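Local coordinates for protein prophenoloxidase b (Marsupenaeus japonicus, PDB 3WKY) that probably oxidises monophenols and o-diphenols once activated, as the hemolymph precursor of a type 3 copper phenoloxidase, at residues V428-E433 and F590-M595; K499-R504 and A543-H548; R504-P509 and Y634-R639. One frame throughout, in Å; residues are numbered along the deposited sequence. Where two conformers were deposited one is given.

Interaction 1. Residues V428-E433 and F590-M595; sequences VTVQEE and FHFFVM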
# COMPACT_ATOMS: atom_id res chain seq x y z
N VAL A 428 40.88 -29.38 -28.49
CA VAL A 428 39.94 -29.98 -27.56
C VAL A 428 38.88 -30.64 -28.41
O VAL A 428 38.40 -30.05 -29.39
CB VAL A 428 39.23 -28.91 -26.68
CG1 VAL A 428 38.30 -29.59 -25.70
CG2 VAL A 428 40.23 -28.04 -25.93
N THR A 429 38.53 -31.88 -28.08
CA THR A 429 37.42 -32.56 -28.75
C THR A 429 36.63 -33.37 -27.73
O THR A 429 37.20 -33.92 -26.79
CB THR A 429 37.90 -33.48 -29.89
OG1 THR A 429 36.77 -34.11 -30.50
CG2 THR A 429 38.83 -34.55 -29.36
N VAL A 430 35.32 -33.42 -27.92
CA VAL A 430 34.44 -34.14 -27.02
C VAL A 430 33.67 -35.16 -27.84
O VAL A 430 33.19 -34.85 -28.94
CB VAL A 430 33.47 -33.16 -26.31
CG1 VAL A 430 32.40 -33.91 -25.54
CG2 VAL A 430 34.25 -32.24 -25.38
N GLN A 431 33.55 -36.38 -27.33
CA GLN A 431 32.88 -37.44 -28.09
C GLN A 431 32.01 -38.33 -27.21
O GLN A 431 32.49 -39.01 -26.29
CB GLN A 431 33.89 -38.29 -28.87
CG GLN A 431 33.25 -39.46 -29.63
CD GLN A 431 32.31 -39.01 -30.73
OE1 GLN A 431 32.68 -38.20 -31.59
NE2 GLN A 431 31.08 -39.53 -30.72
N GLU A 432 30.73 -38.34 -27.52
CA GLU A 432 29.78 -39.18 -26.82
C GLU A 432 30.07 -40.63 -27.18
O GLU A 432 30.35 -40.95 -28.33
CB GLU A 432 28.36 -38.82 -27.23
CG GLU A 432 27.29 -39.48 -26.40
CD GLU A 432 25.94 -38.85 -26.61
OE1 GLU A 432 25.37 -39.00 -27.71
OE2 GLU A 432 25.44 -38.20 -25.65
N GLU A 433 30.02 -41.49 -26.17
CA GLU A 433 30.27 -42.91 -26.36
C GLU A 433 29.06 -43.59 -27.00
O GLU A 433 27.97 -43.02 -27.05
CB GLU A 433 30.60 -43.58 -25.02
CG GLU A 433 31.90 -44.39 -25.01
CD GLU A 433 33.15 -43.53 -25.20
OE1 GLU A 433 33.83 -43.23 -24.20
OE2 GLU A 433 33.45 -43.16 -26.36
N PHE A 590 27.06 -24.55 -25.34
CA PHE A 590 27.81 -24.29 -24.11
C PHE A 590 29.28 -24.02 -24.38
O PHE A 590 29.89 -24.65 -25.25
CB PHE A 590 27.73 -25.48 -23.15
CG PHE A 590 26.37 -25.69 -22.54
CD1 PHE A 590 25.35 -26.29 -23.27
CD2 PHE A 590 26.12 -25.33 -21.22
CE1 PHE A 590 24.10 -26.50 -22.71
CE2 PHE A 590 24.87 -25.54 -20.64
CZ PHE A 590 23.85 -26.13 -21.39
N HIS A 591 29.86 -23.10 -23.60
CA HIS A 591 31.31 -22.95 -23.56
C HIS A 591 31.91 -24.12 -22.80
O HIS A 591 31.36 -24.55 -21.79
CB HIS A 591 31.70 -21.67 -22.82
CG HIS A 591 31.32 -20.40 -23.51
ND1 HIS A 591 31.76 -20.07 -24.78
CD2 HIS A 591 30.57 -19.35 -23.09
CE1 HIS A 591 31.28 -18.89 -25.11
NE2 HIS A 591 30.56 -18.42 -24.10
N PHE A 592 33.06 -24.60 -23.27
CA PHE A 592 33.79 -25.69 -22.62
C PHE A 592 35.21 -25.13 -22.47
O PHE A 592 36.04 -25.21 -23.39
CB PHE A 592 33.74 -26.91 -23.55
CG PHE A 592 34.22 -28.21 -22.94
CD1 PHE A 592 35.56 -28.59 -23.05
CD2 PHE A 592 33.32 -29.11 -22.37
CE1 PHE A 592 36.01 -29.81 -22.53
CE2 PHE A 592 33.76 -30.33 -21.85
CZ PHE A 592 35.11 -30.68 -21.94
N PHE A 593 35.48 -24.52 -21.32
CA PHE A 593 36.74 -23.83 -21.06
C PHE A 593 37.78 -24.82 -20.56
O PHE A 593 37.49 -25.63 -19.67
CB PHE A 593 36.50 -22.74 -20.00
CG PHE A 593 37.78 -22.12 -19.42
CD1 PHE A 593 38.46 -22.73 -18.37
CD2 PHE A 593 38.23 -20.89 -19.88
CE1 PHE A 593 39.60 -22.15 -17.82
CE2 PHE A 593 39.37 -20.30 -19.34
CZ PHE A 593 40.06 -20.93 -18.30
N VAL A 594 38.99 -24.76 -21.12
CA VAL A 594 40.07 -25.66 -20.72
C VAL A 594 41.32 -24.87 -20.38
O VAL A 594 41.79 -24.06 -21.19
CB VAL A 594 40.42 -26.65 -21.87
CG1 VAL A 594 41.56 -27.60 -21.44
CG2 VAL A 594 39.19 -27.43 -22.31
N MET A 595 41.88 -25.09 -19.19
CA MET A 595 43.15 -24.47 -18.83
C MET A 595 44.17 -25.49 -18.33
O MET A 595 43.86 -26.35 -17.51
CB MET A 595 42.94 -23.39 -17.77
CG MET A 595 44.21 -22.66 -17.36
SD MET A 595 43.86 -21.45 -16.07
CE MET A 595 45.43 -20.59 -15.92
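V428 and V430 meet F592 and V594 in the core between two facing sheets of the hemocyanin-type Ig-like domain, a compact example of how apolar side chains pack between such sheets. The strand of 428-432 belongs to the smaller sheet and that of 590-595 to the larger; their axes come within 9.6 Å and run at 128° to each other. V430 lays a single methyl over one face of the F592 ring. Its CG2 lies 4.1 Å from the centroid of that ring and only 18° off the normal, a CH-pi contact displaced toward the rim. The phenyl reaches this methyl because F592 CG stands anti to the backbone N (chi1 -169°), carrying the ring toward strand 424-432. V428 divides its two branches: CG1 touches F592 CE1 at 3.9 Å, coming at the ring obliquely, and CG2 meets V594 CG2 at 3.8 Å as the two valines pass in opposite senses. An alanine in place of F592 would probably leave V430 CG2 without the ring face it rests on and open a gap beneath both valines of 428-432. On the smaller sheet, I489 and Y487 of strand 485-493 adjoin V428 and V430; on the larger, F592 is bordered by Q658 of strand 655-664 and I505 of strand 501-509, while V594 packs on L503.

Interaction 2. Residues K499-R504 and A543-H548; sequences KRMKLR and AYITRH. With NAG (2-acetamido-2-deoxy-beta-D-glucopyranose), chain E.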
# COMPACT_ATOMS: atom_id res chain seq x y z
N LYS A 499 56.95 -31.97 -17.57
CA LYS A 499 56.20 -30.96 -16.83
C LYS A 499 54.93 -31.58 -16.27
O LYS A 499 54.26 -32.35 -16.96
CB LYS A 499 55.84 -29.78 -17.74
CG LYS A 499 57.01 -28.93 -18.21
CD LYS A 499 57.61 -28.13 -17.06
CE LYS A 499 58.71 -27.20 -17.57
NZ LYS A 499 59.39 -26.50 -16.45
N ARG A 500 54.62 -31.27 -15.01
CA ARG A 500 53.36 -31.68 -14.41
C ARG A 500 52.35 -30.57 -14.67
O ARG A 500 52.69 -29.39 -14.66
CB ARG A 500 53.50 -31.84 -12.90
CG ARG A 500 54.49 -32.89 -12.43
CD ARG A 500 54.43 -33.06 -10.91
NE ARG A 500 54.43 -31.77 -10.21
CZ ARG A 500 55.52 -31.02 -10.04
NH1 ARG A 500 56.68 -31.41 -10.54
NH2 ARG A 500 55.44 -29.86 -9.39
N MET A 501 51.10 -30.95 -14.91
CA MET A 501 50.07 -29.93 -15.02
C MET A 501 48.75 -30.39 -14.45
O MET A 501 48.50 -31.60 -14.29
CB MET A 501 49.91 -29.52 -16.47
CG MET A 501 49.43 -30.62 -17.33
SD MET A 501 47.92 -30.08 -18.11
CE MET A 501 48.27 -30.58 -19.78
N LYS A 502 47.91 -29.42 -14.11
CA LYS A 502 46.53 -29.68 -13.71
C LYS A 502 45.62 -29.11 -14.80
O LYS A 502 45.75 -27.95 -15.18
CB LYS A 502 46.25 -29.05 -12.35
CG LYS A 502 44.76 -28.96 -12.00
CD LYS A 502 44.54 -28.85 -10.50
CE LYS A 502 44.50 -30.23 -9.86
NZ LYS A 502 44.34 -30.16 -8.38
N LEU A 503 44.73 -29.95 -15.33
CA LEU A 503 43.76 -29.49 -16.31
C LEU A 503 42.52 -29.02 -15.53
O LEU A 503 42.09 -29.67 -14.59
CB LEU A 503 43.38 -30.61 -17.27
CG LEU A 503 44.43 -30.84 -18.37
CD1 LEU A 503 44.10 -32.10 -19.15
CD2 LEU A 503 44.46 -29.63 -19.29
N ARG A 504 41.99 -27.86 -15.92
CA ARG A 504 40.83 -27.29 -15.24
C ARG A 504 39.81 -27.02 -16.31
O ARG A 504 40.05 -26.21 -17.20
CB ARG A 504 41.24 -25.98 -14.57
CG ARG A 504 42.37 -26.14 -13.57
CD ARG A 504 42.81 -24.80 -13.07
NE ARG A 504 43.96 -24.93 -12.18
CZ ARG A 504 43.89 -25.14 -10.88
NH1 ARG A 504 42.70 -25.22 -10.27
NH2 ARG A 504 45.00 -25.25 -10.17
N ALA A 543 51.23 -34.00 -26.47
CA ALA A 543 50.58 -35.08 -25.74
C ALA A 543 49.07 -35.00 -25.90
O ALA A 543 48.51 -33.91 -26.11
CB ALA A 543 50.97 -35.06 -24.26
N TYR A 544 48.42 -36.15 -25.81
CA TYR A 544 46.97 -36.23 -25.85
C TYR A 544 46.50 -36.75 -24.51
O TYR A 544 46.98 -37.79 -24.04
CB TYR A 544 46.52 -37.17 -26.97
CG TYR A 544 47.10 -36.82 -28.33
CD1 TYR A 544 46.53 -35.82 -29.10
CD2 TYR A 544 48.22 -37.47 -28.82
CE1 TYR A 544 47.05 -35.48 -30.33
CE2 TYR A 544 48.75 -37.14 -30.06
CZ TYR A 544 48.16 -36.14 -30.80
OH TYR A 544 48.67 -35.79 -32.03
N ILE A 545 45.59 -36.03 -23.87
CA ILE A 545 45.07 -36.45 -22.58
C ILE A 545 43.57 -36.69 -22.73
O ILE A 545 42.83 -35.78 -23.12
CB ILE A 545 45.33 -35.41 -21.48
CG1 ILE A 545 46.83 -35.18 -21.29
CG2 ILE A 545 44.72 -35.87 -20.17
CD1 ILE A 545 47.30 -33.83 -21.76
N THR A 546 43.15 -37.91 -22.45
CA THR A 546 41.77 -38.34 -22.66
C THR A 546 41.14 -38.68 -21.32
O THR A 546 41.73 -39.42 -20.53
CB THR A 546 41.71 -39.58 -23.56
OG1 THR A 546 42.11 -39.23 -24.89
CG2 THR A 546 40.30 -40.16 -23.59
N ARG A 547 39.96 -38.13 -21.06
CA ARG A 547 39.24 -38.43 -19.83
C ARG A 547 37.84 -38.92 -20.15
O ARG A 547 37.17 -38.40 -21.04
CB ARG A 547 39.15 -37.18 -18.95
CG ARG A 547 40.46 -36.82 -18.28
CD ARG A 547 40.68 -37.64 -17.02
NE ARG A 547 40.04 -37.01 -15.87
CZ ARG A 547 40.25 -37.37 -14.60
NH1 ARG A 547 41.08 -38.36 -14.32
NH2 ARG A 547 39.63 -36.73 -13.62
N HIS A 548 37.40 -39.93 -19.41
CA HIS A 548 36.04 -40.47 -19.52
C HIS A 548 35.16 -39.75 -18.52
O HIS A 548 35.64 -39.33 -17.47
CB HIS A 548 36.02 -41.97 -19.20
CG HIS A 548 34.70 -42.64 -19.46
ND1 HIS A 548 33.64 -42.56 -18.58
CD2 HIS A 548 34.29 -43.40 -20.49
CE1 HIS A 548 32.62 -43.24 -19.07
NE2 HIS A 548 32.98 -43.76 -20.22
C1 NAG E . 57.68 -23.17 -16.02
C2 NAG E . 57.23 -21.96 -15.18
C3 NAG E . 58.07 -21.65 -13.93
C4 NAG E . 58.91 -22.81 -13.42
C5 NAG E . 59.56 -23.50 -14.60
C6 NAG E . 60.53 -24.58 -14.13
C7 NAG E . 56.18 -20.31 -16.67
C8 NAG E . 56.40 -19.90 -18.10
N2 NAG E . 57.24 -20.77 -16.01
O3 NAG E . 57.20 -21.24 -12.90
O4 NAG E . 59.91 -22.33 -12.55
O5 NAG E . 58.53 -24.08 -15.35
O6 NAG E . 59.85 -25.47 -13.26
O7 NAG E . 55.05 -20.22 -16.18
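I545 carries this contact, for its two branches go to two different partners on the facing strand and it gives up more surface than either of them. The ethyl end meets M501: I545 CD1 and M501 CE approach tip to tip at 3.9 Å. The other branch meets L503, where I545 CG2 lies 4.0 Å from L503 CD1, again end against end. The fork follows from the first torsion (chi1 -61°), which sets CG2 anti to the backbone N and CG1 beside it, so that the branches diverge toward successive inward-facing residues of 501-504. M501 arrives by a folded route. Its CG sits between the backbone N and the carbonyl carbon, and bends at the next two torsions bring the terminal methyl round to the isoleucine, whereas L503 reaches across more directly.

Here the two sheets of the Ig-like sandwich meet near one margin. Strand 541-548 is outermost within the chain in the three-stranded sheet, and strand 501-509 runs between 588-598 and 528-534 in the larger one. The backbones stay well apart, with L503 CA and I545 CA separated by 9.5 Å, and side chains make the contact between them. F533 of strand 528-534 touches both L503 and I545, and it also receives R547 in a cation-pi contact; the NE of that arginine forms a salt bridge with D531. M501 packs in addition on V491 and A596.

At the outer end of 499-504, K499 turns to the sugar attached to N422. Its chain bends at chi2 (-69°) and then runs extended, and K499 NZ donates a hydrogen bond of 2.8 Å to the ring oxygen O5 of that N-acetylglucosamine.

Interaction 3. Residues R504-P509 and Y634-R639; sequences RIFLAP and YPLERR. With EDO (1,2-ethanediol), chain N.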
# COMPACT_ATOMS: atom_id res chain seq x y z
N ARG A 504 41.99 -27.86 -15.92
CA ARG A 504 40.83 -27.29 -15.24
C ARG A 504 39.81 -27.02 -16.31
O ARG A 504 40.05 -26.21 -17.20
CB ARG A 504 41.24 -25.98 -14.57
CG ARG A 504 42.37 -26.14 -13.57
CD ARG A 504 42.81 -24.80 -13.07
NE ARG A 504 43.96 -24.93 -12.18
CZ ARG A 504 43.89 -25.14 -10.88
NH1 ARG A 504 42.70 -25.22 -10.27
NH2 ARG A 504 45.00 -25.25 -10.17
N ILE A 505 38.68 -27.70 -16.23
CA ILE A 505 37.70 -27.65 -17.30
C ILE A 505 36.34 -27.22 -16.74
O ILE A 505 35.87 -27.81 -15.78
CB ILE A 505 37.57 -29.03 -17.96
CG1 ILE A 505 38.96 -29.44 -18.49
CG2 ILE A 505 36.54 -28.99 -19.06
CD1 ILE A 505 38.96 -30.58 -19.47
N PHE A 506 35.74 -26.18 -17.33
CA PHE A 506 34.48 -25.63 -16.81
C PHE A 506 33.47 -25.43 -17.93
O PHE A 506 33.85 -25.25 -19.09
CB PHE A 506 34.73 -24.29 -16.09
CG PHE A 506 35.48 -24.42 -14.79
CD1 PHE A 506 36.87 -24.46 -14.77
CD2 PHE A 506 34.80 -24.53 -13.59
CE1 PHE A 506 37.56 -24.60 -13.57
CE2 PHE A 506 35.48 -24.67 -12.39
CZ PHE A 506 36.86 -24.69 -12.38
N LEU A 507 32.18 -25.44 -17.59
CA LEU A 507 31.10 -25.37 -18.56
C LEU A 507 30.21 -24.18 -18.21
O LEU A 507 30.01 -23.90 -17.02
CB LEU A 507 30.25 -26.65 -18.49
CG LEU A 507 29.18 -26.90 -19.57
CD1 LEU A 507 29.82 -27.41 -20.86
CD2 LEU A 507 28.13 -27.89 -19.07
N ALA A 508 29.68 -23.50 -19.22
CA ALA A 508 28.66 -22.45 -19.02
C ALA A 508 27.87 -22.27 -20.31
O ALA A 508 28.39 -22.49 -21.39
CB ALA A 508 29.31 -21.13 -18.61
N PRO A 509 26.59 -21.87 -20.20
CA PRO A 509 25.87 -21.59 -21.45
C PRO A 509 26.50 -20.41 -22.18
O PRO A 509 27.08 -19.51 -21.55
CB PRO A 509 24.46 -21.21 -20.97
CG PRO A 509 24.36 -21.75 -19.57
CD PRO A 509 25.75 -21.66 -19.00
N TYR A 634 39.17 -21.43 -9.66
CA TYR A 634 40.18 -20.64 -10.35
C TYR A 634 40.30 -21.12 -11.78
O TYR A 634 40.22 -22.32 -12.05
CB TYR A 634 41.52 -20.78 -9.61
CG TYR A 634 42.77 -20.50 -10.43
CD1 TYR A 634 43.41 -21.52 -11.13
CD2 TYR A 634 43.36 -19.24 -10.45
CE1 TYR A 634 44.57 -21.28 -11.86
CE2 TYR A 634 44.53 -18.99 -11.18
CZ TYR A 634 45.12 -20.01 -11.88
OH TYR A 634 46.28 -19.78 -12.61
N PRO A 635 40.46 -20.18 -12.73
CA PRO A 635 40.59 -18.73 -12.53
C PRO A 635 39.27 -17.98 -12.76
O PRO A 635 39.28 -16.75 -12.82
CB PRO A 635 41.56 -18.35 -13.64
CG PRO A 635 41.19 -19.26 -14.77
CD PRO A 635 40.68 -20.55 -14.14
N LEU A 636 38.16 -18.71 -12.85
CA LEU A 636 36.91 -18.13 -13.33
C LEU A 636 35.96 -17.68 -12.21
O LEU A 636 34.75 -17.80 -12.34
CB LEU A 636 36.20 -19.13 -14.26
CG LEU A 636 37.05 -19.52 -15.48
CD1 LEU A 636 36.31 -20.55 -16.31
CD2 LEU A 636 37.39 -18.29 -16.30
N GLU A 637 36.53 -17.17 -11.12
CA GLU A 637 35.71 -16.53 -10.09
C GLU A 637 36.19 -15.11 -9.80
O GLU A 637 35.72 -14.48 -8.85
CB GLU A 637 35.65 -17.36 -8.80
CG GLU A 637 36.86 -18.28 -8.57
CD GLU A 637 38.14 -17.52 -8.34
OE1 GLU A 637 38.94 -17.39 -9.31
OE2 GLU A 637 38.38 -17.07 -7.19
N ARG A 638 37.10 -14.58 -10.62
CA ARG A 638 37.52 -13.19 -10.45
C ARG A 638 37.20 -12.33 -11.67
O ARG A 638 37.09 -12.83 -12.79
CB ARG A 638 39.03 -13.06 -10.15
CG ARG A 638 39.43 -13.47 -8.75
CD ARG A 638 40.78 -12.90 -8.35
NE ARG A 638 41.38 -13.67 -7.25
CZ ARG A 638 42.62 -13.49 -6.80
NH1 ARG A 638 43.40 -12.55 -7.32
NH2 ARG A 638 43.08 -14.27 -5.83
N ARG A 639 37.11 -11.03 -11.45
CA ARG A 639 36.88 -10.12 -12.55
C ARG A 639 38.14 -10.02 -13.42
O ARG A 639 39.25 -10.36 -12.98
CB ARG A 639 36.48 -8.74 -12.04
CG ARG A 639 37.58 -8.02 -11.28
CD ARG A 639 36.99 -6.82 -10.55
NE ARG A 639 37.89 -5.68 -10.57
CZ ARG A 639 38.68 -5.32 -9.57
NH1 ARG A 639 38.69 -6.01 -8.44
NH2 ARG A 639 39.47 -4.26 -9.70
C1 EDO N . 39.07 -5.08 -13.83
O1 EDO N . 39.56 -4.80 -12.51
C2 EDO N . 37.57 -4.75 -13.87
O2 EDO N . 36.80 -5.90 -14.27
O HOH W 1 40.02 -24.83 -11.13
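R504 and Y634 meet at nearly a right angle, the guanidinium and phenol planes lying 84° apart. It is the tyrosine that presents an edge: Y634 CD1 stands 3.5 Å above one face of the guanidinium, offset toward its rim, while R504 NE lies close to the plane of the phenol ring. The pair therefore differs from the familiar cation-pi stack, in which the charge sits over the aromatic face. The arginine chain is extended from CG to NE, and a turn at the last torsion (chi4 -87°) exposes the flat of its head to the ring edge. A water ties the same two residues together, accepting from R504 NH1 at 2.8 Å and donating to Y634 O at 2.7 Å. This water lies at the edges of both the guanidinium and the F506 ring, in the plane of each. Y634 O approaches the F506 ring obliquely, 3.8 Å from F506 CE1, and nearer the backbone, F506 CB touches L636 CD1 at 4.1 Å. The peptide before P635 is cis, and P635 CB covers part of one face of the Y634 ring.

Beyond the pair, R504 NH1 forms a salt bridge with D628, and Y634 OH is hydrogen-bonded to Q418 O while its ring stacks with W630 and meets Y414 edge-to-face. The loop 634-639 thus lies against strand 501-509, which is paired on its two sides with 588-598 and 528-534, and near helix 218-239, whose Y224 touches F506 and whose Y223 touches E637.

Overall arrangement
Strand 501-509 serves interactions 2 and 3 directly and adjoins strand 588-598 of interaction 1. Interactions 2 and 3, centres about 17 Å apart, share R504 in sequence, which makes its contact in interaction 3; the former uses residues facing the smaller sheet, the latter those turned to the loop 634-639. Interaction 1 is centred about 13 Å from interaction 2 and 14 Å from interaction 3. Its 590-595 side lies on the neighbouring strand: probable backbone hydrogen bonds connect M595 O to R504 N (2.9 Å) and F593 N to F506 O (2.9 Å). M595 CE also packs on Y634 OH at 3.5 Å. None of the touching residues lines the dicopper-oxygen pocket; interaction 3 borders helix 218-239, which supplies the pocket residue H226.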